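Local structure of beta-1,4-exocellulase (Thermobifida fusca, 4B4H) at residues L59-H62 with L63-A66; A115-M118 with W119-D123; D261-S264 with F265-L269; T310-D313 with E314-D318. The protein degrades cellulose as a family 6 cellobiohydrolase cleaving beta-1,4-glycosidic bonds, this chain being its catalytic domain. All coordinates share one frame; numbering follows the deposited sequence.

How the contacts relate
The four contacts are each local to one helix and follow one another along the catalytic domain, yet only contacts 1 and 2 meet. Helix 59-70 packs on strand 75-81, which comes between it and helix 103-121 in the chain. The centres of contacts 1 and 2 are about 11 Å apart, and they touch where Leu63 CD1 reaches Phe121 CD1 at 3.6 Å. Contact 3, about 33 Å from both between centres, starts helix 262-276, which leads into strand 283-287 of the same, mostly parallel, sheet. Contacts 1 and 2 thus join neighbouring outer helices on one side, while contact 3, whose Glu262 lies beside the predicted substrate residue His188, is nearer the centre. Contact 4 lies in the loops beyond, its centre about 20 Å from that of contact 3.

Contact 1. Residues L59-H62 with L63-A66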
ATOM      1  N   LEU A  59      14.064  11.369  -9.029  1.00 12.13           N
ATOM      2  CA  LEU A  59      13.846  10.101  -9.710  1.00 11.92           C
ATOM      3  C   LEU A  59      15.088   9.708 -10.503  1.00 11.81           C
ATOM      4  O   LEU A  59      15.543   8.560 -10.413  1.00 10.96           O
ATOM      5  CB  LEU A  59      12.615  10.137 -10.622  1.00 11.83           C
ATOM      6  CG  LEU A  59      12.311   8.812 -11.341  1.00 11.48           C
ATOM      7  CD1 LEU A  59      12.221   7.612 -10.401  1.00 10.93           C
ATOM      8  CD2 LEU A  59      11.049   8.917 -12.182  1.00 11.25           C
ATOM      9  N   ARG A  60      15.632  10.663 -11.261  1.00 12.00           N
ATOM     10  CA  ARG A  60      16.820  10.419 -12.076  0.50 12.32           C
ATOM     11  C   ARG A  60      17.968   9.930 -11.190  1.00 12.25           C
ATOM     12  O   ARG A  60      18.630   8.953 -11.509  1.00 11.90           O
ATOM     13  CB  ARG A  60      17.214  11.684 -12.850  0.50 12.44           C
ATOM     14  CG  ARG A  60      18.533  11.561 -13.597  0.50 12.84           C
ATOM     15  CD  ARG A  60      18.751  12.711 -14.564  0.50 13.18           C
ATOM     16  NE  ARG A  60      20.083  12.662 -15.155  0.50 13.46           N
ATOM     17  CZ  ARG A  60      21.187  13.034 -14.517  0.50 13.52           C
ATOM     18  NH1 ARG A  60      21.106  13.484 -13.272  0.50 13.54           N
ATOM     19  NH2 ARG A  60      22.368  12.960 -15.116  0.50 13.81           N
ATOM     20  N   ASP A  61      18.169  10.615 -10.063  1.00 12.63           N
ATOM     21  CA  ASP A  61      19.165  10.228  -9.053  1.00 13.15           C
ATOM     22  C   ASP A  61      19.007   8.791  -8.541  1.00 12.76           C
ATOM     23  O   ASP A  61      19.994   8.050  -8.479  1.00 13.17           O
ATOM     24  CB  ASP A  61      19.150  11.188  -7.852  1.00 14.38           C
ATOM     25  CG  ASP A  61      19.867  12.499  -8.120  1.00 15.41           C
ATOM     26  OD1 ASP A  61      20.837  12.521  -8.912  1.00 15.72           O
ATOM     27  OD2 ASP A  61      19.450  13.521  -7.516  1.00 16.12           O
ATOM     28  N   HIS A  62      17.785   8.397  -8.159  1.00 11.84           N
ATOM     29  CA  HIS A  62      17.550   7.013  -7.717  1.00 11.42           C
ATOM     30  C   HIS A  62      17.740   6.007  -8.817  1.00 11.16           C
ATOM     31  O   HIS A  62      18.193   4.887  -8.573  1.00 11.33           O
ATOM     32  CB  HIS A  62      16.148   6.828  -7.141  1.00 11.30           C
ATOM     33  CG  HIS A  62      15.967   7.412  -5.763  1.00 11.31           C
ATOM     34  ND1 HIS A  62      16.488   6.835  -4.658  1.00 11.31           N
ATOM     35  CD2 HIS A  62      15.286   8.546  -5.331  1.00 11.41           C
ATOM     36  CE1 HIS A  62      16.149   7.557  -3.573  1.00 11.81           C
ATOM     37  NE2 HIS A  62      15.426   8.614  -3.987  1.00 11.80           N
ATOM     38  N   LEU A  63      17.358   6.367 -10.039  1.00 10.82           N
ATOM     39  CA  LEU A  63      17.483   5.427 -11.153  1.00 11.08           C
ATOM     40  C   LEU A  63      18.936   5.160 -11.550  1.00 11.39           C
ATOM     41  O   LEU A  63      19.309   4.014 -11.832  1.00 10.90           O
ATOM     42  CB  LEU A  63      16.651   5.894 -12.350  1.00 10.71           C
ATOM     43  CG  LEU A  63      15.136   5.923 -12.102  1.00 10.71           C
ATOM     44  CD1 LEU A  63      14.461   6.486 -13.337  1.00 10.43           C
ATOM     45  CD2 LEU A  63      14.591   4.546 -11.756  1.00 10.73           C
ATOM     46  N   GLU A  64      19.740   6.218 -11.554  1.00 11.98           N
ATOM     47  CA  GLU A  64      21.193   6.133 -11.724  1.00 12.52           C
ATOM     48  C   GLU A  64      21.830   5.240 -10.664  1.00 12.37           C
ATOM     49  O   GLU A  64      22.697   4.427 -10.976  1.00 12.68           O
ATOM     50  CB  GLU A  64      21.822   7.530 -11.707  1.00 13.56           C
ATOM     51  CG  GLU A  64      21.516   8.331 -12.964  1.00 15.32           C
ATOM     52  CD  GLU A  64      22.318   9.612 -13.088  1.00 16.19           C
ATOM     53  OE1 GLU A  64      22.819  10.115 -12.063  1.00 18.02           O
ATOM     54  OE2 GLU A  64      22.429  10.129 -14.223  1.00 17.24           O
ATOM     55  N   GLU A  65      21.391   5.391  -9.417  1.00 12.20           N
ATOM     56  CA  GLU A  65      21.894   4.544  -8.338  1.00 11.92           C
ATOM     57  C   GLU A  65      21.492   3.087  -8.565  1.00 11.52           C
ATOM     58  O   GLU A  65      22.303   2.167  -8.367  1.00 11.09           O
ATOM     59  CB  GLU A  65      21.440   5.075  -6.969  1.00 12.66           C
ATOM     60  CG  GLU A  65      21.874   4.244  -5.759  1.00 13.49           C
ATOM     61  CD  GLU A  65      23.385   4.231  -5.510  1.00 14.18           C
ATOM     62  OE1 GLU A  65      24.136   4.911  -6.238  1.00 15.37           O
ATOM     63  OE2 GLU A  65      23.831   3.530  -4.569  1.00 14.96           O
ATOM     64  N   ALA A  66      20.245   2.860  -8.989  1.00 10.77           N
ATOM     65  CA  ALA A  66      19.804   1.498  -9.301  1.00 10.49           C
ATOM     66  C   ALA A  66      20.655   0.825 -10.396  1.00 10.27           C
ATOM     67  O   ALA A  66      20.994  -0.370 -10.300  1.00  9.81           O
ATOM     68  CB  ALA A  66      18.324   1.472  -9.677  1.00 10.38           C
TER
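Leu59 and Leu63 sit one turn apart on the inward face of helix 59-70, an outer helix of the family 6 alpha/beta barrel. CG of Leu59 lies 3.7 Å from CD1 of Leu63, and CD1 of Leu59 rests 3.8 Å from CG of Leu63, the two branched ends meeting at a slant. Leu59 has its CG trans to the backbone N (chi1 -178°), which brings the branch against its neighbour one turn on. The helix illustrates the amphipathic pattern: both leucines and His62 face strand 75-81, and His62 ND1 is hydrogen-bonded to Tyr13 OH. On another flank, Glu64 OE2 comes within 3.0 Å of Arg60 NH2 in one of two modelled Arg60 conformers, a salt bridge that is probably not permanent. The oxygen sits over a face of the guanidinium, near its rim, with the planes 57° apart, and the attraction is electrostatic without a directed hydrogen bond. With a lysine in place of Glu64, that Arg60 conformer would probably lose its anionic mate and face a like charge. Asp61 OD1 stands 4.4 Å from Glu64 OE1, like charges whose closeness Arg60 probably helps to offset. Along the backbone, Glu64 N donates to Arg60 O at 3.0 Å, nearly straight (170°).

Contact 2. Residues A115-M118 with W119-D123; sequences ADIM and WDFAD
Trp119 opens the last part of helix 103-121, one of the outer helices of the family 6 barrel, and returns to Ala115 one turn back. Its N donates to Ala115 O over 2.9 Å, and the indole follows the backbone: CD1 lies 3.3 Å from that same oxygen, meeting it obliquely. The first torsion, -95°, is well off a staggered value, and this turn of the ring leaves CD1 as its part nearest Ala115. Ile177 and Pro178 of a loop lie against the indole. At Asp120 the side chain folds back over the preceding turn, where CB is 3.4 Å from Ile117 O. Its OD2 also comes to 3.5 Å from Asp116 O, but both are acceptors, and the proximity carries no bond. Phe121 then meets Ile117 in three ways. The backbone link, Phe121 N to Ile117 O, is weak at 3.4 Å, whereas the ring presents its edge to the carbonyl, with the oxygen in the ring plane and 3.1 Å from CD1. Alongside, Ile117 CG2 and Phe121 CE1 pack at 3.9 Å, the two side chains pointing the same way. That apolar pair forms the flank of the helix that packs against helix 59-70. Finally, Ala122 N donates to Trp119 O, three residues back, at 3.0 Å.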
ATOM      1  N   ALA A 115       7.321  10.035 -16.946  1.00  7.60           N
ATOM      2  CA  ALA A 115       7.416   9.218 -18.135  1.00  8.10           C
ATOM      3  C   ALA A 115       8.696   9.533 -18.884  1.00  8.64           C
ATOM      4  O   ALA A 115       9.393   8.620 -19.327  1.00  8.75           O
ATOM      5  CB  ALA A 115       6.212   9.439 -19.034  1.00  7.88           C
ATOM      6  N   ASP A 116       9.009  10.822 -18.981  1.00  9.30           N
ATOM      7  CA  ASP A 116      10.204  11.304 -19.686  1.00 10.32           C
ATOM      8  C   ASP A 116      11.502  10.785 -19.069  1.00 10.47           C
ATOM      9  O   ASP A 116      12.430  10.440 -19.791  1.00 10.75           O
ATOM     10  CB  ASP A 116      10.223  12.835 -19.758  1.00 11.86           C
ATOM     11  CG  ASP A 116       9.109  13.404 -20.610  1.00 12.81           C
ATOM     12  OD1 ASP A 116       8.527  12.677 -21.453  1.00 13.56           O
ATOM     13  OD2 ASP A 116       8.802  14.613 -20.430  1.00 13.48           O
ATOM     14  N   ILE A 117      11.551  10.700 -17.744  1.00 10.18           N
ATOM     15  CA  ILE A 117      12.730  10.139 -17.081  1.00  9.89           C
ATOM     16  C   ILE A 117      12.818   8.617 -17.248  1.00  9.79           C
ATOM     17  O   ILE A 117      13.890   8.072 -17.524  1.00 10.43           O
ATOM     18  CB  ILE A 117      12.797  10.504 -15.588  1.00 10.10           C
ATOM     19  CG1 ILE A 117      12.912  12.025 -15.420  1.00  9.82           C
ATOM     20  CG2 ILE A 117      13.956   9.781 -14.907  1.00 10.07           C
ATOM     21  CD1 ILE A 117      12.804  12.490 -13.983  1.00 10.16           C
ATOM     22  N   MET A 118      11.694   7.920 -17.105  1.00  9.36           N
ATOM     23  CA  MET A 118      11.737   6.461 -17.235  1.00  9.23           C
ATOM     24  C   MET A 118      12.107   6.030 -18.653  1.00  9.58           C
ATOM     25  O   MET A 118      12.814   5.038 -18.848  1.00  9.66           O
ATOM     26  CB  MET A 118      10.432   5.824 -16.755  1.00  8.79           C
ATOM     27  CG  MET A 118      10.213   6.085 -15.271  1.00  8.61           C
ATOM     28  SD  MET A 118       8.745   5.274 -14.662  1.00  8.74           S
ATOM     29  CE  MET A 118       8.843   5.609 -12.905  1.00  8.99           C
ATOM     30  N   TRP A 119      11.639   6.786 -19.638  1.00  9.92           N
ATOM     31  CA  TRP A 119      11.995   6.514 -21.017  1.00 10.55           C
ATOM     32  C   TRP A 119      13.485   6.526 -21.198  1.00 11.01           C
ATOM     33  O   TRP A 119      14.022   5.640 -21.844  1.00 10.83           O
ATOM     34  CB  TRP A 119      11.322   7.500 -21.967  1.00 10.54           C
ATOM     35  CG  TRP A 119      10.026   6.997 -22.542  1.00 10.61           C
ATOM     36  CD1 TRP A 119       8.747   7.505 -22.333  1.00 10.69           C
ATOM     37  CD2 TRP A 119       9.845   5.872 -23.470  1.00 10.46           C
ATOM     38  NE1 TRP A 119       7.811   6.785 -23.031  1.00 10.55           N
ATOM     39  CE2 TRP A 119       8.401   5.787 -23.738  1.00 10.38           C
ATOM     40  CE3 TRP A 119      10.698   4.941 -24.067  1.00 10.42           C
ATOM     41  CZ2 TRP A 119       7.869   4.825 -24.575  1.00 10.20           C
ATOM     42  CZ3 TRP A 119      10.149   3.988 -24.924  1.00 10.33           C
ATOM     43  CH2 TRP A 119       8.768   3.923 -25.163  1.00 10.19           C
ATOM     44  N   ASP A 120      14.178   7.516 -20.637  1.00 11.77           N
ATOM     45  CA  ASP A 120      15.632   7.567 -20.773  1.00 12.80           C
ATOM     46  C   ASP A 120      16.211   6.225 -20.370  1.00 13.17           C
ATOM     47  O   ASP A 120      17.000   5.624 -21.107  1.00 13.91           O
ATOM     48  CB  ASP A 120      16.244   8.643 -19.881  1.00 13.65           C
ATOM     49  CG  ASP A 120      15.879  10.049 -20.316  1.00 14.19           C
ATOM     50  OD1 ASP A 120      15.602  10.270 -21.515  1.00 15.69           O
ATOM     51  OD2 ASP A 120      15.872  10.937 -19.444  1.00 15.21           O
ATOM     52  N   PHE A 121      15.774   5.742 -19.210  1.00 12.93           N
ATOM     53  CA  PHE A 121      16.328   4.530 -18.627  1.00 12.81           C
ATOM     54  C   PHE A 121      15.948   3.207 -19.315  1.00 13.05           C
ATOM     55  O   PHE A 121      16.517   2.163 -19.006  1.00 12.85           O
ATOM     56  CB  PHE A 121      16.084   4.532 -17.111  1.00 12.62           C
ATOM     57  CG  PHE A 121      16.915   5.564 -16.384  1.00 12.38           C
ATOM     58  CD1 PHE A 121      16.494   6.893 -16.286  1.00 12.04           C
ATOM     59  CD2 PHE A 121      18.157   5.220 -15.847  1.00 12.41           C
ATOM     60  CE1 PHE A 121      17.276   7.842 -15.640  1.00 11.83           C
ATOM     61  CE2 PHE A 121      18.947   6.167 -15.212  1.00 11.92           C
ATOM     62  CZ  PHE A 121      18.504   7.478 -15.093  1.00 12.28           C
ATOM     63  N   ALA A 122      15.025   3.263 -20.276  1.00 12.70           N
ATOM     64  CA  ALA A 122      14.610   2.090 -21.037  1.00 12.98           C
ATOM     65  C   ALA A 122      15.769   1.499 -21.828  1.00 13.49           C
ATOM     66  O   ALA A 122      15.735   0.322 -22.204  1.00 13.58           O
ATOM     67  CB  ALA A 122      13.466   2.440 -21.975  1.00 12.39           C
ATOM     68  N   ASP A 123      16.789   2.324 -22.058  1.00 14.22           N
ATOM     69  CA  ASP A 123      17.993   1.929 -22.784  1.00 15.81           C
ATOM     70  C   ASP A 123      18.834   0.880 -22.050  1.00 16.44           C
ATOM     71  O   ASP A 123      19.664   0.205 -22.661  1.00 16.83           O
ATOM     72  CB  ASP A 123      18.839   3.158 -23.162  1.00 16.50           C
ATOM     73  CG  ASP A 123      19.476   3.859 -21.958  1.00 16.87           C
ATOM     74  OD1 ASP A 123      18.984   3.737 -20.810  1.00 16.93           O
ATOM     75  OD2 ASP A 123      20.488   4.559 -22.180  1.00 18.04           O
TER

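Contact 3. Residues D261-S264 with F265-L269; sequences DELS and FVQDL
Glu262 and Phe265, in the first turn of helix 262-276, lie side by side and point the same way. Glu262 is bent at its second torsion (chi2 -61°), which brings OE1 to 4.0 Å from Phe265 CD2, with carboxylate and ring planes 45° apart; the approach is oblique to the ring. Its oxygens are held by partners beyond the helix, OE1 by Ser224 OG and OE2 by His189 N, next to His188, a predicted substrate-binding residue. Away from this pair, Leu263 and Gln267 meet at an angle, Leu263 CD1 standing 4.0 Å from Gln267 NE2, which is hydrogen-bonded to Pro344 O, while Val266 packs on Met284 and Ile286 of strand 283-287. The backbone N of Val266 donates to Glu262 O over 2.8 Å in a nearly straight bond. The start of the helix is a worked example of N-capping. Asp261 OD1 accepts from Ser264 N at 3.2 Å and from Ser264 OG at 2.7 Å, the two donors arriving from opposite faces of the carboxylate plane. Ser264 holds its OG between its own backbone N and carbonyl carbon (chi1 59°), which turns the hydroxyl to Asp261 OD1, where it arrives on the anti side of that oxygen. Asp261 OD2 is bonded to Glu234 N. Both oxygens of this buried carboxylate therefore have donors, and its charge, set at the amino end of a helix, is probably stabilised further by the helix dipole.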
ATOM      1  N   ASP A 261      -7.195 -12.252   6.028  1.00 10.03           N
ATOM      2  CA  ASP A 261      -5.799 -11.934   5.695  1.00 10.04           C
ATOM      3  C   ASP A 261      -5.626 -11.531   4.229  1.00  9.25           C
ATOM      4  O   ASP A 261      -6.538 -11.681   3.423  1.00  9.24           O
ATOM      5  CB  ASP A 261      -4.852 -13.073   6.116  1.00 10.77           C
ATOM      6  CG  ASP A 261      -5.184 -14.409   5.469  1.00 11.50           C
ATOM      7  OD1 ASP A 261      -5.550 -14.452   4.273  1.00 12.10           O
ATOM      8  OD2 ASP A 261      -5.050 -15.429   6.173  1.00 12.74           O
ATOM      9  N   GLU A 262      -4.440 -11.032   3.892  1.00  8.70           N
ATOM     10  CA  GLU A 262      -4.181 -10.474   2.566  1.00  8.27           C
ATOM     11  C   GLU A 262      -3.970 -11.530   1.491  1.00  8.07           C
ATOM     12  O   GLU A 262      -4.363 -11.342   0.336  1.00  8.04           O
ATOM     13  CB  GLU A 262      -2.969  -9.537   2.609  1.00  8.05           C
ATOM     14  CG  GLU A 262      -3.212  -8.222   3.339  1.00  7.92           C
ATOM     15  CD  GLU A 262      -4.311  -7.403   2.687  1.00  7.96           C
ATOM     16  OE1 GLU A 262      -4.090  -6.854   1.600  1.00  7.64           O
ATOM     17  OE2 GLU A 262      -5.425  -7.334   3.242  1.00  7.65           O
ATOM     18  N   LEU A 263      -3.346 -12.641   1.860  1.00  8.36           N
ATOM     19  CA  LEU A 263      -3.030 -13.636   0.863  1.00  8.52           C
ATOM     20  C   LEU A 263      -4.285 -14.276   0.273  1.00  8.52           C
ATOM     21  O   LEU A 263      -4.411 -14.380  -0.955  1.00  8.71           O
ATOM     22  CB  LEU A 263      -2.070 -14.689   1.412  1.00  8.53           C
ATOM     23  CG  LEU A 263      -1.659 -15.747   0.383  1.00  8.60           C
ATOM     24  CD1 LEU A 263      -0.898 -15.164  -0.792  1.00  8.43           C
ATOM     25  CD2 LEU A 263      -0.836 -16.845   1.039  1.00  8.74           C
ATOM     26  N   SER A 264      -5.215 -14.692   1.138  1.00  8.73           N
ATOM     27  CA  SER A 264      -6.472 -15.248   0.657  1.00  9.11           C
ATOM     28  C   SER A 264      -7.146 -14.258  -0.276  1.00  8.97           C
ATOM     29  O   SER A 264      -7.642 -14.624  -1.332  1.00  9.39           O
ATOM     30  CB  SER A 264      -7.404 -15.571   1.821  1.00  9.35           C
ATOM     31  OG  SER A 264      -7.671 -14.411   2.588  1.00  9.89           O
ATOM     32  N   PHE A 265      -7.135 -12.994   0.142  1.00  8.56           N
ATOM     33  CA  PHE A 265      -7.746 -11.892  -0.580  1.00  8.61           C
ATOM     34  C   PHE A 265      -7.162 -11.683  -1.985  1.00  8.47           C
ATOM     35  O   PHE A 265      -7.890 -11.768  -2.979  1.00  8.34           O
ATOM     36  CB  PHE A 265      -7.670 -10.621   0.282  1.00  8.63           C
ATOM     37  CG  PHE A 265      -8.019  -9.345  -0.450  1.00  8.66           C
ATOM     38  CD1 PHE A 265      -9.311  -9.104  -0.908  1.00  8.74           C
ATOM     39  CD2 PHE A 265      -7.040  -8.381  -0.675  1.00  8.63           C
ATOM     40  CE1 PHE A 265      -9.618  -7.915  -1.555  1.00  8.98           C
ATOM     41  CE2 PHE A 265      -7.337  -7.200  -1.330  1.00  8.85           C
ATOM     42  CZ  PHE A 265      -8.625  -6.970  -1.778  1.00  8.91           C
ATOM     43  N   VAL A 266      -5.866 -11.393  -2.083  1.00  8.34           N
ATOM     44  CA  VAL A 266      -5.267 -11.170  -3.423  1.00  8.37           C
ATOM     45  C   VAL A 266      -5.363 -12.388  -4.357  1.00  8.64           C
ATOM     46  O   VAL A 266      -5.442 -12.224  -5.573  1.00  8.27           O
ATOM     47  CB  VAL A 266      -3.812 -10.613  -3.394  1.00  8.09           C
ATOM     48  CG1 VAL A 266      -3.775  -9.292  -2.635  1.00  7.99           C
ATOM     49  CG2 VAL A 266      -2.834 -11.623  -2.809  1.00  8.23           C
ATOM     50  N   GLN A 267      -5.389 -13.594  -3.796  1.00  9.18           N
ATOM     51  CA  GLN A 267      -5.550 -14.779  -4.649  1.00  9.64           C
ATOM     52  C   GLN A 267      -6.938 -14.847  -5.277  1.00  9.83           C
ATOM     53  O   GLN A 267      -7.063 -15.097  -6.475  1.00  9.67           O
ATOM     54  CB  GLN A 267      -5.181 -16.073  -3.932  1.00 10.12           C
ATOM     55  CG  GLN A 267      -3.686 -16.224  -3.710  1.00 10.41           C
ATOM     56  CD  GLN A 267      -3.349 -17.491  -2.950  1.00 10.54           C
ATOM     57  OE1 GLN A 267      -4.146 -17.957  -2.129  1.00 11.06           O
ATOM     58  NE2 GLN A 267      -2.190 -18.062  -3.227  1.00 11.15           N
ATOM     59  N   ASP A 268      -7.967 -14.598  -4.472  1.00 10.33           N
ATOM     60  CA  ASP A 268      -9.333 -14.496  -4.997  1.00 10.47           C
ATOM     61  C   ASP A 268      -9.486 -13.316  -5.954  1.00 10.79           C
ATOM     62  O   ASP A 268     -10.048 -13.468  -7.027  1.00 11.47           O
ATOM     63  CB  ASP A 268     -10.353 -14.402  -3.856  1.00 10.93           C
ATOM     64  CG  ASP A 268     -10.781 -15.771  -3.337  1.00 11.41           C
ATOM     65  OD1 ASP A 268     -10.215 -16.799  -3.770  1.00 11.81           O
ATOM     66  OD2 ASP A 268     -11.697 -15.835  -2.497  1.00 11.53           O
ATOM     67  N   LEU A 269      -8.949 -12.157  -5.575  1.00 10.95           N
ATOM     68  CA  LEU A 269      -9.011 -10.966  -6.418  1.00 11.19           C
ATOM     69  C   LEU A 269      -8.365 -11.228  -7.782  1.00 11.33           C
ATOM     70  O   LEU A 269      -8.926 -10.848  -8.816  1.00 11.28           O
ATOM     71  CB  LEU A 269      -8.371  -9.768  -5.705  1.00 11.16           C
ATOM     72  CG  LEU A 269      -8.516  -8.362  -6.289  1.00 11.12           C
ATOM     73  CD1 LEU A 269      -9.915  -7.792  -6.089  1.00 11.57           C
ATOM     74  CD2 LEU A 269      -7.466  -7.454  -5.671  1.00 11.15           C
TER

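Contact 4. Residues T310-D313 with E314-D318; sequences TYVD and ESRID
Asp313 and Arg316 are joined by a salt bridge at the end of helix 308-315. Arg316 approaches side-on, with NE and NH2 each donating to Asp313 OD1 at 3.2 Å. That oxygen lies in the guanidinium plane, while both nitrogens come from the same face of the carboxylate, the groups being turned 70° apart. Arg316 has its CG set between backbone N and carbonyl carbon (chi1 60°), which places CG 3.1 Å from Val312 O. Its guanidinium also makes a cation-pi contact with Trp253, and NH1 donates to Asp318 O at 2.7 Å. A leucine in place of Arg316 would probably leave Asp313 OD1 without these two donors and the loop to Asp318 without its side-chain tie. Here the weakly bonded last helical turn precedes a long, mostly irregular segment before strands 339-340 and 346-350. Of the hydroxyl contacts, Ser315 OG donates to Tyr311 O at 2.9 Å and lies over the centre of the Tyr311 ring, 3.9 Å above its plane; Ser303 N also bonds to this OG. Of the backbone bonds, Arg316 N meets Val312 O at 3.2 Å. A water donates to both Asp313 O and Arg316 O, bridging helix and loop.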
ATOM      1  N   THR A 310     -13.288 -12.919  22.367  1.00 17.84           N
ATOM      2  CA  THR A 310     -12.047 -13.140  23.111  1.00 18.52           C
ATOM      3  C   THR A 310     -11.153 -14.185  22.414  1.00 18.52           C
ATOM      4  O   THR A 310      -9.930 -14.070  22.436  1.00 18.76           O
ATOM      5  CB  THR A 310     -12.314 -13.491  24.597  1.00 18.98           C
ATOM      6  OG1 THR A 310     -13.297 -12.594  25.134  1.00 19.22           O
ATOM      7  CG2 THR A 310     -11.038 -13.368  25.436  1.00 19.22           C
ATOM      8  N   TYR A 311     -11.767 -15.175  21.766  1.00 18.34           N
ATOM      9  CA  TYR A 311     -11.029 -16.133  20.929  1.00 17.95           C
ATOM     10  C   TYR A 311     -10.334 -15.412  19.780  1.00 17.60           C
ATOM     11  O   TYR A 311      -9.129 -15.611  19.526  1.00 17.26           O
ATOM     12  CB  TYR A 311     -11.968 -17.197  20.347  1.00 18.28           C
ATOM     13  CG  TYR A 311     -11.296 -18.102  19.321  1.00 18.85           C
ATOM     14  CD1 TYR A 311     -11.158 -17.709  17.986  1.00 19.09           C
ATOM     15  CD2 TYR A 311     -10.781 -19.346  19.691  1.00 18.95           C
ATOM     16  CE1 TYR A 311     -10.528 -18.525  17.054  1.00 19.58           C
ATOM     17  CE2 TYR A 311     -10.151 -20.166  18.764  1.00 19.41           C
ATOM     18  CZ  TYR A 311     -10.034 -19.753  17.444  1.00 19.82           C
ATOM     19  OH  TYR A 311      -9.414 -20.560  16.515  1.00 19.78           O
ATOM     20  N   VAL A 312     -11.112 -14.583  19.088  1.00 16.29           N
ATOM     21  CA  VAL A 312     -10.645 -13.891  17.895  1.00 15.12           C
ATOM     22  C   VAL A 312      -9.598 -12.845  18.280  1.00 14.67           C
ATOM     23  O   VAL A 312      -8.528 -12.787  17.672  1.00 15.10           O
ATOM     24  CB  VAL A 312     -11.820 -13.304  17.086  1.00 14.33           C
ATOM     25  CG1 VAL A 312     -11.331 -12.278  16.084  1.00 13.61           C
ATOM     26  CG2 VAL A 312     -12.579 -14.412  16.363  1.00 13.98           C
ATOM     27  N   ASP A 313      -9.881 -12.055  19.319  1.00 14.71           N
ATOM     28  CA  ASP A 313      -8.939 -11.019  19.752  1.00 14.54           C
ATOM     29  C   ASP A 313      -7.624 -11.584  20.295  1.00 14.16           C
ATOM     30  O   ASP A 313      -6.587 -10.949  20.146  1.00 14.16           O
ATOM     31  CB  ASP A 313      -9.595 -10.046  20.736  1.00 14.93           C
ATOM     32  CG  ASP A 313     -10.704  -9.203  20.080  1.00 15.38           C
ATOM     33  OD1 ASP A 313     -10.827  -9.188  18.831  1.00 14.80           O
ATOM     34  OD2 ASP A 313     -11.458  -8.537  20.818  1.00 16.48           O
ATOM     35  N   GLU A 314      -7.665 -12.771  20.900  1.00 14.77           N
ATOM     36  CA  GLU A 314      -6.458 -13.428  21.442  1.00 14.94           C
ATOM     37  C   GLU A 314      -5.669 -14.333  20.484  1.00 14.76           C
ATOM     38  O   GLU A 314      -4.560 -14.766  20.819  1.00 14.62           O
ATOM     39  CB  GLU A 314      -6.807 -14.259  22.678  1.00 15.91           C
ATOM     40  CG  GLU A 314      -7.173 -13.463  23.917  1.00 16.45           C
ATOM     41  CD  GLU A 314      -7.534 -14.361  25.088  1.00 17.22           C
ATOM     42  OE1 GLU A 314      -7.270 -15.590  25.015  1.00 16.87           O
ATOM     43  OE2 GLU A 314      -8.077 -13.840  26.086  1.00 17.69           O
ATOM     44  N   SER A 315      -6.244 -14.621  19.319  1.00 14.11           N
ATOM     45  CA  SER A 315      -5.636 -15.511  18.323  1.00 13.45           C
ATOM     46  C   SER A 315      -5.067 -14.775  17.125  1.00 12.98           C
ATOM     47  O   SER A 315      -4.225 -15.317  16.414  1.00 13.38           O
ATOM     48  CB  SER A 315      -6.672 -16.510  17.819  1.00 13.60           C
ATOM     49  OG  SER A 315      -7.017 -17.415  18.843  1.00 13.33           O
ATOM     50  N   ARG A 316      -5.550 -13.556  16.888  1.00 12.41           N
ATOM     51  CA  ARG A 316      -5.164 -12.789  15.699  1.00 11.71           C
ATOM     52  C   ARG A 316      -3.845 -12.056  15.867  1.00 10.83           C
ATOM     53  O   ARG A 316      -3.564 -11.502  16.935  1.00 10.87           O
ATOM     54  CB  ARG A 316      -6.270 -11.820  15.266  1.00 11.55           C
ATOM     55  CG  ARG A 316      -6.690 -10.752  16.270  1.00 11.92           C
ATOM     56  CD  ARG A 316      -7.931 -10.086  15.705  1.00 11.96           C
ATOM     57  NE  ARG A 316      -8.592  -9.113  16.571  1.00 12.16           N
ATOM     58  CZ  ARG A 316      -8.395  -7.798  16.522  1.00 12.24           C
ATOM     59  NH1 ARG A 316      -7.497  -7.276  15.694  1.00 12.28           N
ATOM     60  NH2 ARG A 316      -9.081  -6.997  17.319  1.00 12.27           N
ATOM     61  N   ILE A 317      -3.034 -12.071  14.812  1.00 10.74           N
ATOM     62  CA  ILE A 317      -1.736 -11.399  14.851  1.00 10.05           C
ATOM     63  C   ILE A 317      -1.881  -9.902  14.561  1.00  9.84           C
ATOM     64  O   ILE A 317      -1.189  -9.110  15.159  1.00  9.61           O
ATOM     65  CB  ILE A 317      -0.666 -12.067  13.959  1.00 10.60           C
ATOM     66  CG1 ILE A 317      -1.042 -11.996  12.481  1.00 10.87           C
ATOM     67  CG2 ILE A 317      -0.433 -13.493  14.448  1.00 10.51           C
ATOM     68  CD1 ILE A 317       0.121 -12.216  11.539  1.00 11.32           C
ATOM     69  N   ASP A 318      -2.766  -9.544  13.633  1.00  9.63           N
ATOM     70  CA  ASP A 318      -3.140  -8.147  13.421  1.00  9.32           C
ATOM     71  C   ASP A 318      -3.958  -7.724  14.631  1.00  9.47           C
ATOM     72  O   ASP A 318      -5.131  -8.120  14.751  1.00 10.17           O
ATOM     73  CB  ASP A 318      -3.961  -8.020  12.131  1.00  9.27           C
ATOM     74  CG  ASP A 318      -4.332  -6.578  11.783  1.00  8.94           C
ATOM     75  OD1 ASP A 318      -4.196  -5.652  12.620  1.00  9.26           O
ATOM     76  OD2 ASP A 318      -4.782  -6.387  10.636  1.00  8.32           O
TER
HETATM   77  O   HOH W   1      -3.807 -11.135  19.703  1.00 16.62           O